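Long-range contacts in Glyoxalase/bleomycin resistance protein/dioxygenase (Catenulispora acidiphila, PDB 4N04), which belongs to the glyoxalase/bleomycin resistance/dioxygenase superfamily and may act as a dioxygenase: residues A63-V69 / S107-E113; W23-L27 / Y101-D105; F17-L21 / Y35-A41; L8-V14 / L50-R56. The protein carries 1 engineered substitution. All coordinates share one frame; numbering follows the deposited sequence.

Interaction 1: residues A63-V69 / S107-E113; sequences AMQTLIV and SEIAFGE. Engineered in segment 63-69: M64 (natural residue Val).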
loop_
_atom_site.group_PDB
_atom_site.type_symbol
_atom_site.label_atom_id
_atom_site.label_comp_id
_atom_site.label_asym_id
_atom_site.label_seq_id
_atom_site.Cartn_x
_atom_site.Cartn_y
_atom_site.Cartn_z
ATOM N N ALA A 63 -1.541 9.799 4.779
ATOM C CA ALA A 63 -2.555 8.756 4.742
ATOM C C ALA A 63 -2.126 7.602 5.629
ATOM O O ALA A 63 -0.942 7.436 5.926
ATOM C CB ALA A 63 -2.808 8.284 3.301
HETATM N N MSE A 64 -3.089 6.819 6.080
HETATM C CA MSE A 64 -2.741 5.588 6.763
HETATM C C MSE A 64 -3.710 4.480 6.421
HETATM O O MSE A 64 -4.907 4.610 6.630
HETATM C CB MSE A 64 -2.615 5.790 8.271
HETATM C CG MSE A 64 -3.699 6.601 8.907
HETATM SE SE MSE A 64 -2.949 7.224 10.590
HETATM C CE MSE A 64 -1.468 8.254 9.827
ATOM N N GLN A 65 -3.173 3.404 5.856
ATOM C CA GLN A 65 -3.976 2.258 5.464
ATOM C C GLN A 65 -3.353 0.995 6.041
ATOM O O GLN A 65 -2.132 0.858 6.079
ATOM C CB GLN A 65 -4.067 2.177 3.935
ATOM C CG GLN A 65 -4.411 3.498 3.235
ATOM C CD GLN A 65 -5.835 3.986 3.512
ATOM O OE1 GLN A 65 -6.597 3.340 4.214
ATOM N NE2 GLN A 65 -6.193 5.129 2.951
ATOM N N THR A 66 -4.183 0.075 6.513
ATOM C CA THR A 66 -3.661 -1.184 7.030
ATOM C C THR A 66 -4.282 -2.376 6.323
ATOM O O THR A 66 -5.503 -2.451 6.175
ATOM C CB THR A 66 -3.859 -1.308 8.554
ATOM O OG1 THR A 66 -3.234 -0.195 9.195
ATOM C CG2 THR A 66 -3.233 -2.575 9.070
ATOM N N LEU A 67 -3.442 -3.300 5.861
ATOM C CA LEU A 67 -3.966 -4.525 5.272
ATOM C C LEU A 67 -3.528 -5.713 6.106
ATOM O O LEU A 67 -2.344 -5.913 6.367
ATOM C CB LEU A 67 -3.534 -4.722 3.814
ATOM C CG LEU A 67 -3.203 -3.578 2.853
ATOM C CD1 LEU A 67 -3.155 -4.088 1.417
ATOM C CD2 LEU A 67 -4.172 -2.455 2.970
ATOM N N ILE A 68 -4.503 -6.494 6.537
ATOM C CA ILE A 68 -4.220 -7.698 7.286
ATOM C C ILE A 68 -4.283 -8.811 6.272
ATOM O O ILE A 68 -5.318 -9.008 5.639
ATOM C CB ILE A 68 -5.257 -7.917 8.399
ATOM C CG1 ILE A 68 -5.265 -6.713 9.356
ATOM C CG2 ILE A 68 -4.978 -9.208 9.122
ATOM C CD1 ILE A 68 -3.910 -6.342 9.864
ATOM N N VAL A 69 -3.168 -9.507 6.079
ATOM C CA VAL A 69 -3.078 -10.490 4.999
ATOM C C VAL A 69 -2.898 -11.901 5.515
ATOM O O VAL A 69 -2.669 -12.114 6.699
ATOM C CB VAL A 69 -1.934 -10.169 4.013
ATOM C CG1 VAL A 69 -2.102 -8.768 3.456
ATOM C CG2 VAL A 69 -0.595 -10.316 4.685
ATOM N N SER A 107 3.289 8.753 3.543
ATOM C CA SER A 107 2.105 8.052 4.007
ATOM C C SER A 107 2.491 6.650 4.485
ATOM O O SER A 107 3.464 6.067 3.999
ATOM C CB SER A 107 1.051 7.973 2.913
ATOM O OG SER A 107 0.390 9.206 2.766
ATOM N N GLU A 108 1.725 6.124 5.438
ATOM C CA GLU A 108 2.017 4.835 6.063
ATOM C C GLU A 108 1.111 3.737 5.532
ATOM O O GLU A 108 -0.111 3.819 5.648
ATOM C CB GLU A 108 1.848 4.934 7.582
ATOM C CG GLU A 108 2.795 5.922 8.247
ATOM C CD GLU A 108 2.485 6.171 9.732
ATOM O OE1 GLU A 108 1.546 5.546 10.267
ATOM O OE2 GLU A 108 3.181 7.001 10.366
ATOM N N ILE A 109 1.715 2.718 4.938
ATOM C CA ILE A 109 0.973 1.540 4.521
ATOM C C ILE A 109 1.424 0.359 5.364
ATOM O O ILE A 109 2.539 -0.137 5.194
ATOM C CB ILE A 109 1.225 1.190 3.028
ATOM C CG1 ILE A 109 1.160 2.444 2.165
ATOM C CG2 ILE A 109 0.231 0.151 2.547
ATOM C CD1 ILE A 109 -0.215 3.059 2.099
ATOM N N ALA A 110 0.564 -0.096 6.266
ATOM C CA ALA A 110 0.927 -1.193 7.155
ATOM C C ALA A 110 0.313 -2.530 6.747
ATOM O O ALA A 110 -0.808 -2.595 6.225
ATOM C CB ALA A 110 0.581 -0.862 8.603
ATOM N N PHE A 111 1.076 -3.591 6.991
ATOM C CA PHE A 111 0.651 -4.950 6.709
ATOM C C PHE A 111 0.776 -5.779 7.961
ATOM O O PHE A 111 1.853 -5.885 8.547
ATOM C CB PHE A 111 1.515 -5.569 5.621
ATOM C CG PHE A 111 1.341 -4.941 4.277
ATOM C CD1 PHE A 111 0.445 -5.469 3.366
ATOM C CD2 PHE A 111 2.082 -3.829 3.918
ATOM C CE1 PHE A 111 0.286 -4.898 2.122
ATOM C CE2 PHE A 111 1.933 -3.249 2.673
ATOM C CZ PHE A 111 1.029 -3.782 1.769
ATOM N N GLY A 112 -0.336 -6.370 8.372
ATOM C CA GLY A 112 -0.349 -7.224 9.539
ATOM C C GLY A 112 -0.789 -8.630 9.197
ATOM O O GLY A 112 -1.032 -8.957 8.035
ATOM N N GLU A 113 -0.891 -9.463 10.222
ATOM C CA GLU A 113 -1.299 -10.841 10.045
ATOM C C GLU A 113 -1.934 -11.394 11.310
ATOM O O GLU A 113 -1.655 -10.944 12.421
ATOM C CB GLU A 113 -0.106 -11.705 9.639
ATOM C CG GLU A 113 1.040 -11.687 10.627
ATOM C CD GLU A 113 2.007 -12.842 10.421
ATOM O OE1 GLU A 113 1.869 -13.561 9.405
ATOM O OE2 GLU A 113 2.901 -13.037 11.278
#
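The carbonyl oxygen of A110 takes two donors from the neighbouring strand: the N-H of L67, with A110 O to L67 N at 2.8 Å and 168° at the hydrogen, and the weaker C-H of T66, whose CA lies 3.3 Å from A110 O. Six backbone N-H...O bonds alternate between the two strands from A63 O to V69 N, and the local axes differ by 26° in direction, so the pairing is parallel. At its start the hydroxyl of S107 extends the ladder by accepting the amide of A63 (A63 N to S107 OG, 2.9 Å).

On one face L67 runs alongside F111 with its tip reaching the ring: L67 CD1 is 3.6 Å from F111 CE1. V69 CG1 meets the same ring at its edge, near the plane, 4.2 Å from F111 CD1. Helix 72-81 touches both V69 and F111. On the other face, because I68 CG1 is anti to the carbonyl carbon (chi1 -59°), its CD1 is carried across to the backbone of G112, 3.7 Å from G112 CA. Engineered M64, modelled as selenomethionine, runs alongside E108 there.

The bonded pairing joins the edge strand 64-69 to strand 108-113, the first and last strands of a mixed four-stranded sheet ordered 1-4-3-2, an arrangement typical of the vicinal oxygen chelate (VOC) fold.

Interaction 2: residues W23-L27 / Y101-D105; sequences WYRSL and YLDPD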
loop_
_atom_site.group_PDB
_atom_site.type_symbol
_atom_site.label_atom_id
_atom_site.label_comp_id
_atom_site.label_asym_id
_atom_site.label_seq_id
_atom_site.Cartn_x
_atom_site.Cartn_y
_atom_site.Cartn_z
ATOM N N TRP A 23 6.284 3.162 -6.995
ATOM C CA TRP A 23 6.433 2.613 -5.656
ATOM C C TRP A 23 5.300 1.662 -5.283
ATOM O O TRP A 23 5.553 0.545 -4.841
ATOM C CB TRP A 23 6.559 3.734 -4.632
ATOM C CG TRP A 23 6.909 3.245 -3.269
ATOM C CD1 TRP A 23 8.162 3.039 -2.771
ATOM C CD2 TRP A 23 5.996 2.895 -2.222
ATOM N NE1 TRP A 23 8.086 2.577 -1.481
ATOM C CE2 TRP A 23 6.769 2.485 -1.117
ATOM C CE3 TRP A 23 4.601 2.885 -2.110
ATOM C CZ2 TRP A 23 6.193 2.072 0.081
ATOM C CZ3 TRP A 23 4.033 2.471 -0.915
ATOM C CH2 TRP A 23 4.828 2.067 0.159
ATOM N N TYR A 24 4.055 2.077 -5.468
ATOM C CA TYR A 24 2.940 1.198 -5.123
ATOM C C TYR A 24 2.922 -0.070 -5.977
ATOM O O TYR A 24 2.511 -1.138 -5.515
ATOM C CB TYR A 24 1.597 1.945 -5.189
ATOM C CG TYR A 24 1.345 2.825 -3.977
ATOM C CD1 TYR A 24 0.673 2.330 -2.861
ATOM C CD2 TYR A 24 1.803 4.132 -3.943
ATOM C CE1 TYR A 24 0.453 3.122 -1.741
ATOM C CE2 TYR A 24 1.602 4.927 -2.856
ATOM C CZ TYR A 24 0.923 4.426 -1.741
ATOM O OH TYR A 24 0.719 5.232 -0.652
ATOM N N ARG A 25 3.373 0.051 -7.221
ATOM C CA ARG A 25 3.495 -1.102 -8.108
ATOM C C ARG A 25 4.458 -2.123 -7.498
ATOM O O ARG A 25 4.106 -3.297 -7.311
ATOM C CB ARG A 25 3.989 -0.673 -9.490
ATOM C CG ARG A 25 3.348 -1.437 -10.635
ATOM C CD ARG A 25 4.285 -1.532 -11.833
ATOM N NE ARG A 25 4.801 -0.228 -12.237
ATOM C CZ ARG A 25 4.177 0.584 -13.084
ATOM N NH1 ARG A 25 3.011 0.221 -13.608
ATOM N NH2 ARG A 25 4.714 1.758 -13.407
ATOM N N SER A 26 5.666 -1.664 -7.180
ATOM C CA SER A 26 6.654 -2.502 -6.510
ATOM C C SER A 26 6.098 -3.144 -5.241
ATOM O O SER A 26 6.204 -4.352 -5.053
ATOM C CB SER A 26 7.901 -1.690 -6.174
ATOM O OG SER A 26 8.518 -1.188 -7.351
ATOM N N LEU A 27 5.499 -2.335 -4.377
ATOM C CA LEU A 27 5.025 -2.828 -3.101
ATOM C C LEU A 27 3.981 -3.923 -3.294
ATOM O O LEU A 27 4.093 -5.011 -2.721
ATOM C CB LEU A 27 4.454 -1.679 -2.248
ATOM C CG LEU A 27 3.721 -2.089 -0.969
ATOM C CD1 LEU A 27 4.718 -2.557 0.085
ATOM C CD2 LEU A 27 2.869 -0.962 -0.432
ATOM N N TYR A 101 5.252 0.369 5.810
ATOM C CA TYR A 101 5.959 0.974 4.697
ATOM C C TYR A 101 5.669 2.459 4.646
ATOM O O TYR A 101 4.563 2.897 4.977
ATOM C CB TYR A 101 5.529 0.324 3.385
ATOM C CG TYR A 101 5.990 -1.099 3.259
ATOM C CD1 TYR A 101 7.228 -1.402 2.691
ATOM C CD2 TYR A 101 5.208 -2.149 3.727
ATOM C CE1 TYR A 101 7.667 -2.719 2.580
ATOM C CE2 TYR A 101 5.644 -3.471 3.621
ATOM C CZ TYR A 101 6.870 -3.744 3.045
ATOM O OH TYR A 101 7.300 -5.045 2.931
ATOM N N LEU A 102 6.660 3.233 4.230
ATOM C CA LEU A 102 6.444 4.641 3.956
ATOM C C LEU A 102 6.541 4.882 2.456
ATOM O O LEU A 102 7.568 4.576 1.854
ATOM C CB LEU A 102 7.472 5.487 4.697
ATOM C CG LEU A 102 7.375 5.409 6.216
ATOM C CD1 LEU A 102 8.502 6.173 6.870
ATOM C CD2 LEU A 102 6.020 5.902 6.706
ATOM N N ASP A 103 5.474 5.419 1.855
ATOM C CA ASP A 103 5.476 5.757 0.422
ATOM C C ASP A 103 6.371 6.977 0.172
ATOM O O ASP A 103 6.820 7.604 1.136
ATOM C CB ASP A 103 4.033 5.883 -0.148
ATOM C CG ASP A 103 3.349 7.230 0.148
ATOM O OD1 ASP A 103 3.945 8.166 0.721
ATOM O OD2 ASP A 103 2.166 7.356 -0.236
ATOM N N PRO A 104 6.657 7.305 -1.101
ATOM C CA PRO A 104 7.547 8.447 -1.378
ATOM C C PRO A 104 7.179 9.769 -0.686
ATOM O O PRO A 104 8.062 10.577 -0.421
ATOM C CB PRO A 104 7.461 8.578 -2.899
ATOM C CG PRO A 104 7.284 7.171 -3.359
ATOM C CD PRO A 104 6.381 6.533 -2.327
ATOM N N ASP A 105 5.912 9.970 -0.360
ATOM C CA ASP A 105 5.502 11.184 0.351
ATOM C C ASP A 105 5.460 11.062 1.870
ATOM O O ASP A 105 5.321 12.068 2.570
ATOM C CB ASP A 105 4.143 11.655 -0.148
ATOM C CG ASP A 105 4.203 12.152 -1.574
ATOM O OD1 ASP A 105 4.768 13.241 -1.796
ATOM O OD2 ASP A 105 3.695 11.453 -2.471
#
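W23 and D103 bring helix 17-28 nearest to the end of strand 97-102, with 6.9 Å between their CA atoms, whereas the L27 and Y101 CA atoms are 8.7 Å apart.

The W23 indole turns one face to D103 and P104. D103 CA sits 3.6 Å from the centroid of its six-membered ring, only 4° off the normal, and P104 CD covers the five-membered ring on that same face, 3.5 Å from W23 CG. At the indole edge W23 CH2 meets Y101 CB at 3.7 Å. One helical turn on, L27 repeats the pattern with a methyl: L27 CD1 stands over the centre of the Y101 ring, 3.5 Å from the centroid, in a CH-pi contact.

The polar link is the hydroxyl of Y24, which donates to the carboxylate of D103 (Y24 OH to D103 OD2, 2.6 Å). It meets OD2 on its anti side, 18° out of the carboxylate plane. With CG between the backbone N and the carbonyl carbon (chi1 80°), the D103 carboxylate can also use OD1 on the turn itself: it accepts the amide of S107 and, weakly, those of D105 and G106. Both oxygens are therefore engaged, which should hold the group's rotation.

Packing and one hydrogen bond thus tie helix 17-28 to the turn, held by D103 OD1, that leads from strand 97-102 into strand 108-113 of the VOC fold.

Interaction 3: residues F17-L21 / Y35-A41; sequences FGAAL and YPHETEA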
loop_
_atom_site.group_PDB
_atom_site.type_symbol
_atom_site.label_atom_id
_atom_site.label_comp_id
_atom_site.label_asym_id
_atom_site.label_seq_id
_atom_site.Cartn_x
_atom_site.Cartn_y
_atom_site.Cartn_z
ATOM N N PHE A 17 2.842 11.852 -9.164
ATOM C CA PHE A 17 2.106 10.640 -9.497
ATOM C C PHE A 17 3.023 9.502 -9.963
ATOM O O PHE A 17 2.919 8.378 -9.466
ATOM C CB PHE A 17 1.025 10.926 -10.528
ATOM C CG PHE A 17 0.204 9.724 -10.886
ATOM C CD1 PHE A 17 -0.834 9.306 -10.068
ATOM C CD2 PHE A 17 0.466 9.006 -12.042
ATOM C CE1 PHE A 17 -1.601 8.194 -10.401
ATOM C CE2 PHE A 17 -0.299 7.896 -12.380
ATOM C CZ PHE A 17 -1.334 7.492 -11.556
ATOM N N GLY A 18 3.925 9.794 -10.898
ATOM C CA GLY A 18 4.852 8.795 -11.403
ATOM C C GLY A 18 5.666 8.063 -10.346
ATOM O O GLY A 18 5.770 6.834 -10.377
ATOM N N ALA A 19 6.243 8.805 -9.401
ATOM C CA ALA A 19 7.010 8.181 -8.320
ATOM C C ALA A 19 6.111 7.273 -7.490
ATOM O O ALA A 19 6.480 6.150 -7.139
ATOM C CB ALA A 19 7.654 9.224 -7.443
ATOM N N ALA A 20 4.916 7.764 -7.194
ATOM C CA ALA A 20 3.985 7.023 -6.354
ATOM C C ALA A 20 3.504 5.749 -7.053
ATOM O O ALA A 20 3.431 4.678 -6.439
ATOM C CB ALA A 20 2.800 7.911 -5.941
ATOM N N LEU A 21 3.169 5.871 -8.331
ATOM C CA LEU A 21 2.706 4.730 -9.100
ATOM C C LEU A 21 3.782 3.648 -9.139
ATOM O O LEU A 21 3.485 2.465 -8.946
ATOM C CB LEU A 21 2.327 5.164 -10.515
ATOM C CG LEU A 21 1.958 4.081 -11.529
ATOM C CD1 LEU A 21 0.832 3.199 -11.021
ATOM C CD2 LEU A 21 1.559 4.746 -12.841
ATOM N N TYR A 35 -7.115 2.990 -14.550
ATOM C CA TYR A 35 -6.875 4.410 -14.294
ATOM C C TYR A 35 -8.129 5.236 -14.564
ATOM O O TYR A 35 -8.446 5.516 -15.708
ATOM C CB TYR A 35 -5.746 4.958 -15.167
ATOM C CG TYR A 35 -4.419 4.264 -15.032
ATOM C CD1 TYR A 35 -3.355 4.878 -14.390
ATOM C CD2 TYR A 35 -4.223 2.998 -15.557
ATOM C CE1 TYR A 35 -2.132 4.250 -14.270
ATOM C CE2 TYR A 35 -3.008 2.356 -15.440
ATOM C CZ TYR A 35 -1.963 2.986 -14.803
ATOM O OH TYR A 35 -0.753 2.336 -14.699
ATOM N N PRO A 36 -8.842 5.637 -13.505
ATOM C CA PRO A 36 -9.965 6.572 -13.639
ATOM C C PRO A 36 -9.583 7.825 -14.429
ATOM O O PRO A 36 -10.389 8.298 -15.220
ATOM C CB PRO A 36 -10.280 6.940 -12.191
ATOM C CG PRO A 36 -9.850 5.755 -11.412
ATOM C CD PRO A 36 -8.641 5.207 -12.111
ATOM N N HIS A 37 -8.387 8.364 -14.210
ATOM C CA HIS A 37 -7.849 9.396 -15.089
ATOM C C HIS A 37 -6.325 9.336 -15.113
ATOM O O HIS A 37 -5.746 8.328 -14.722
ATOM C CB HIS A 37 -8.375 10.793 -14.739
ATOM C CG HIS A 37 -7.898 11.320 -13.424
ATOM N ND1 HIS A 37 -6.656 11.893 -13.256
ATOM C CD2 HIS A 37 -8.510 11.390 -12.219
ATOM C CE1 HIS A 37 -6.517 12.279 -12.000
ATOM N NE2 HIS A 37 -7.628 11.986 -11.348
ATOM N N GLU A 38 -5.668 10.390 -15.580
ATOM C CA GLU A 38 -4.227 10.303 -15.789
ATOM C C GLU A 38 -3.383 10.336 -14.522
ATOM O O GLU A 38 -2.313 9.736 -14.484
ATOM C CB GLU A 38 -3.732 11.358 -16.765
ATOM C CG GLU A 38 -2.701 10.780 -17.710
ATOM C CD GLU A 38 -1.818 11.827 -18.342
ATOM O OE1 GLU A 38 -1.688 12.927 -17.750
ATOM O OE2 GLU A 38 -1.251 11.540 -19.424
ATOM N N THR A 39 -3.841 11.044 -13.497
ATOM C CA THR A 39 -3.125 11.024 -12.229
ATOM C C THR A 39 -3.905 10.290 -11.122
ATOM O O THR A 39 -3.956 10.729 -9.975
ATOM C CB THR A 39 -2.683 12.435 -11.807
ATOM O OG1 THR A 39 -3.805 13.318 -11.840
ATOM C CG2 THR A 39 -1.621 12.950 -12.768
ATOM N N GLU A 40 -4.477 9.146 -11.492
ATOM C CA GLU A 40 -5.239 8.308 -10.583
ATOM C C GLU A 40 -5.136 6.850 -10.970
ATOM O O GLU A 40 -5.385 6.479 -12.112
ATOM C CB GLU A 40 -6.704 8.699 -10.596
ATOM C CG GLU A 40 -7.178 9.212 -9.283
ATOM C CD GLU A 40 -8.677 9.153 -9.134
ATOM O OE1 GLU A 40 -9.348 10.149 -9.489
ATOM O OE2 GLU A 40 -9.172 8.107 -8.656
ATOM N N ALA A 41 -4.780 6.017 -10.004
ATOM C CA ALA A 41 -4.639 4.596 -10.246
ATOM C C ALA A 41 -5.331 3.824 -9.128
ATOM O O ALA A 41 -5.175 4.148 -7.949
ATOM C CB ALA A 41 -3.170 4.230 -10.328
#
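F17 and L21 both carry CG anti to the backbone N (chi1 -178° and 174°), which sends the two side chains, one helical turn apart, together toward the 35-41 segment. The contact joins the first turn of helix 17-28 to the turn between strands 34-37 and 40-46 in one sheet of the VOC fold, where H37 to E40 form a type I beta turn.

One face of the F17 ring is turned to that beta turn. T39 CA is 3.7 Å from its centroid and 14° off the normal, a CH-pi contact, and E38 O approaches the same face, 3.4 Å from F17 CE2. L21 CB backs the opposite face. A41 CB touches F17 CZ at 3.9 Å, and the helix start is fixed nearby, since the F17 amide bonds to the carboxylate of E55.

The Y35 side chain comes toward that of L21 from the opposite direction, presenting its ring edge: L21 CD2 lies in the ring plane, 4.0 Å from Y35 CE1 and 3.8 Å from Y35 OH.

Interaction 4: residues L8-V14 / L50-R56; sequences LFAGVAV and LLYIVER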
loop_
_atom_site.group_PDB
_atom_site.type_symbol
_atom_site.label_atom_id
_atom_site.label_comp_id
_atom_site.label_asym_id
_atom_site.label_seq_id
_atom_site.Cartn_x
_atom_site.Cartn_y
_atom_site.Cartn_z
ATOM N N LEU A 8 -15.175 -0.831 -0.785
ATOM C CA LEU A 8 -14.353 0.095 -0.048
ATOM C C LEU A 8 -13.102 0.462 -0.846
ATOM O O LEU A 8 -12.223 -0.376 -1.071
ATOM C CB LEU A 8 -13.987 -0.508 1.307
ATOM C CG LEU A 8 -13.019 0.269 2.203
ATOM C CD1 LEU A 8 -13.586 1.628 2.539
ATOM C CD2 LEU A 8 -12.698 -0.544 3.462
ATOM N N PHE A 9 -13.050 1.722 -1.277
ATOM C CA PHE A 9 -11.869 2.322 -1.893
ATOM C C PHE A 9 -11.049 3.109 -0.865
ATOM O O PHE A 9 -11.432 4.215 -0.465
ATOM C CB PHE A 9 -12.291 3.271 -3.013
ATOM C CG PHE A 9 -12.814 2.575 -4.255
ATOM C CD1 PHE A 9 -11.988 2.390 -5.362
ATOM C CD2 PHE A 9 -14.129 2.121 -4.317
ATOM C CE1 PHE A 9 -12.462 1.763 -6.517
ATOM C CE2 PHE A 9 -14.606 1.499 -5.456
ATOM C CZ PHE A 9 -13.770 1.316 -6.560
ATOM N N ALA A 10 -9.937 2.530 -0.419
ATOM C CA ALA A 10 -9.029 3.220 0.488
ATOM C C ALA A 10 -8.107 4.126 -0.326
ATOM O O ALA A 10 -7.346 3.639 -1.166
ATOM C CB ALA A 10 -8.221 2.216 1.317
ATOM N N GLY A 11 -8.183 5.437 -0.088
ATOM C CA GLY A 11 -7.431 6.401 -0.878
ATOM C C GLY A 11 -6.143 6.946 -0.270
ATOM O O GLY A 11 -5.990 7.054 0.948
ATOM N N VAL A 12 -5.197 7.294 -1.131
ATOM C CA VAL A 12 -3.962 7.917 -0.694
ATOM C C VAL A 12 -3.681 9.109 -1.590
ATOM O O VAL A 12 -3.578 8.970 -2.799
ATOM C CB VAL A 12 -2.759 6.938 -0.763
ATOM C CG1 VAL A 12 -1.481 7.646 -0.334
ATOM C CG2 VAL A 12 -3.006 5.690 0.104
ATOM N N ALA A 13 -3.575 10.295 -1.013
ATOM C CA ALA A 13 -3.158 11.444 -1.797
ATOM C C ALA A 13 -1.642 11.400 -1.993
ATOM O O ALA A 13 -0.890 11.169 -1.032
ATOM C CB ALA A 13 -3.576 12.745 -1.109
ATOM N N VAL A 14 -1.185 11.635 -3.219
ATOM C CA VAL A 14 0.255 11.673 -3.480
ATOM C C VAL A 14 0.741 12.987 -4.128
ATOM O O VAL A 14 -0.052 13.770 -4.665
ATOM C CB VAL A 14 0.716 10.462 -4.331
ATOM C CG1 VAL A 14 0.213 9.144 -3.713
ATOM C CG2 VAL A 14 0.241 10.609 -5.767
ATOM N N LEU A 50 -10.354 -2.163 -2.387
ATOM C CA LEU A 50 -9.498 -1.547 -3.389
ATOM C C LEU A 50 -8.681 -0.428 -2.777
ATOM O O LEU A 50 -9.080 0.174 -1.785
ATOM C CB LEU A 50 -10.323 -1.009 -4.560
ATOM C CG LEU A 50 -11.316 -1.991 -5.193
ATOM C CD1 LEU A 50 -12.679 -1.902 -4.524
ATOM C CD2 LEU A 50 -11.441 -1.755 -6.684
ATOM N N LEU A 51 -7.531 -0.165 -3.378
ATOM C CA LEU A 51 -6.657 0.907 -2.948
ATOM C C LEU A 51 -6.450 1.822 -4.138
ATOM O O LEU A 51 -6.207 1.346 -5.251
ATOM C CB LEU A 51 -5.312 0.334 -2.506
ATOM C CG LEU A 51 -4.170 1.325 -2.252
ATOM C CD1 LEU A 51 -4.439 2.146 -1.000
ATOM C CD2 LEU A 51 -2.828 0.599 -2.146
ATOM N N TYR A 52 -6.551 3.130 -3.924
ATOM C CA TYR A 52 -6.245 4.067 -4.996
ATOM C C TYR A 52 -5.336 5.226 -4.591
ATOM O O TYR A 52 -5.383 5.707 -3.460
ATOM C CB TYR A 52 -7.522 4.579 -5.679
ATOM C CG TYR A 52 -8.338 5.563 -4.875
ATOM C CD1 TYR A 52 -8.199 6.935 -5.069
ATOM C CD2 TYR A 52 -9.262 5.125 -3.932
ATOM C CE1 TYR A 52 -8.957 7.846 -4.338
ATOM C CE2 TYR A 52 -10.030 6.027 -3.203
ATOM C CZ TYR A 52 -9.873 7.384 -3.405
ATOM O OH TYR A 52 -10.626 8.278 -2.670
ATOM N N ILE A 53 -4.503 5.657 -5.532
ATOM C CA ILE A 53 -3.695 6.854 -5.362
ATOM C C ILE A 53 -4.179 7.943 -6.315
ATOM O O ILE A 53 -4.628 7.668 -7.429
ATOM C CB ILE A 53 -2.204 6.571 -5.609
ATOM C CG1 ILE A 53 -1.988 6.112 -7.057
ATOM C CG2 ILE A 53 -1.698 5.520 -4.641
ATOM C CD1 ILE A 53 -0.538 5.825 -7.413
ATOM N N VAL A 54 -4.095 9.190 -5.877
ATOM C CA VAL A 54 -4.481 10.303 -6.728
ATOM C C VAL A 54 -3.527 11.449 -6.448
ATOM O O VAL A 54 -3.091 11.625 -5.318
ATOM C CB VAL A 54 -5.938 10.742 -6.461
ATOM C CG1 VAL A 54 -6.161 10.987 -4.982
ATOM C CG2 VAL A 54 -6.295 11.984 -7.286
ATOM N N GLU A 55 -3.173 12.213 -7.472
ATOM C CA GLU A 55 -2.300 13.352 -7.266
ATOM C C GLU A 55 -3.075 14.513 -6.619
ATOM O O GLU A 55 -3.873 15.173 -7.269
ATOM C CB GLU A 55 -1.650 13.762 -8.585
ATOM C CG GLU A 55 -0.531 14.781 -8.437
ATOM C CD GLU A 55 0.301 14.970 -9.709
ATOM O OE1 GLU A 55 0.390 16.120 -10.182
ATOM O OE2 GLU A 55 0.882 13.988 -10.229
ATOM N N ARG A 56 -2.878 14.710 -5.318
ATOM C CA ARG A 56 -3.394 15.884 -4.614
ATOM C C ARG A 56 -2.290 16.282 -3.649
ATOM O O ARG A 56 -2.315 15.900 -2.472
ATOM C CB ARG A 56 -4.683 15.582 -3.826
ATOM C CG ARG A 56 -5.654 14.642 -4.510
ATOM C CD ARG A 56 -6.980 15.299 -4.823
ATOM N NE ARG A 56 -7.867 15.467 -3.667
ATOM C CZ ARG A 56 -8.202 16.652 -3.166
ATOM N NH1 ARG A 56 -9.022 16.747 -2.133
ATOM N NH2 ARG A 56 -7.707 17.754 -3.713
#
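Backbone bonds alternate from L8 to R56 across strands whose local directions differ by 30°, which makes the pairing parallel. L50 N meets L8 O at 2.9 Å with a nearly straight 171° at the hydrogen, and V14 N reaches V54 O at 2.8 Å. The last rung, R56 N to V14 O, is weak. C-H donors fill in between, as where G11 CA points at Y52 O.

Aromatic contacts gather on the face of F9, Y52 and L50. The Y52 ring folds back over the neighbouring strand because its CG takes the crowded position between the backbone N and the carbonyl carbon (chi1 73°). G11 CA then lies over one face of that ring, 3.7 Å from its centroid. Next to it, the F9 side chain runs roughly perpendicular to that of Y52, with F9 CB 3.6 Å from Y52 CE2. L50 CD1 stands over the centre of the F9 ring, 4.0 Å from the centroid.

Strand 8-14 is the edge of its VOC-type sheet, paired with strand 49-55, which comes last of its four strands in the chain.

Aliphatic contacts occupy the face that helix 17-28 covers. V12 CG2 touches L51 CD1 at 4.0 Å, and V14 CG1 meets I53 CB at the same distance; Y24 packs on V12 and I53.

At the C-terminal end of the pairing, R56 forms a salt bridge with E58.

How the interactions relate
From the N terminus, strand 8-14 leads into helix 17-28, whose first turn closes a short loop onto residues 35-41 in interaction 3. That loop nests inside the longer one closed by interaction 4, and the two meet where strands 40-46 and 49-55 pair (A41 O to I53 N). Interaction 1 opens after interaction 4 has closed and pairs the outer strand 64-69 with strand 108-113 in the second sheet. Interaction 2 spans both halves of the chain: its segments alternate with those of interactions 1, 3 and 4, and it carries helix 17-28 to the second sheet. At the junction of the sheets, Q65 and S107 of interaction 1 and Y24 and D103 of interaction 2 meet strand 8-14.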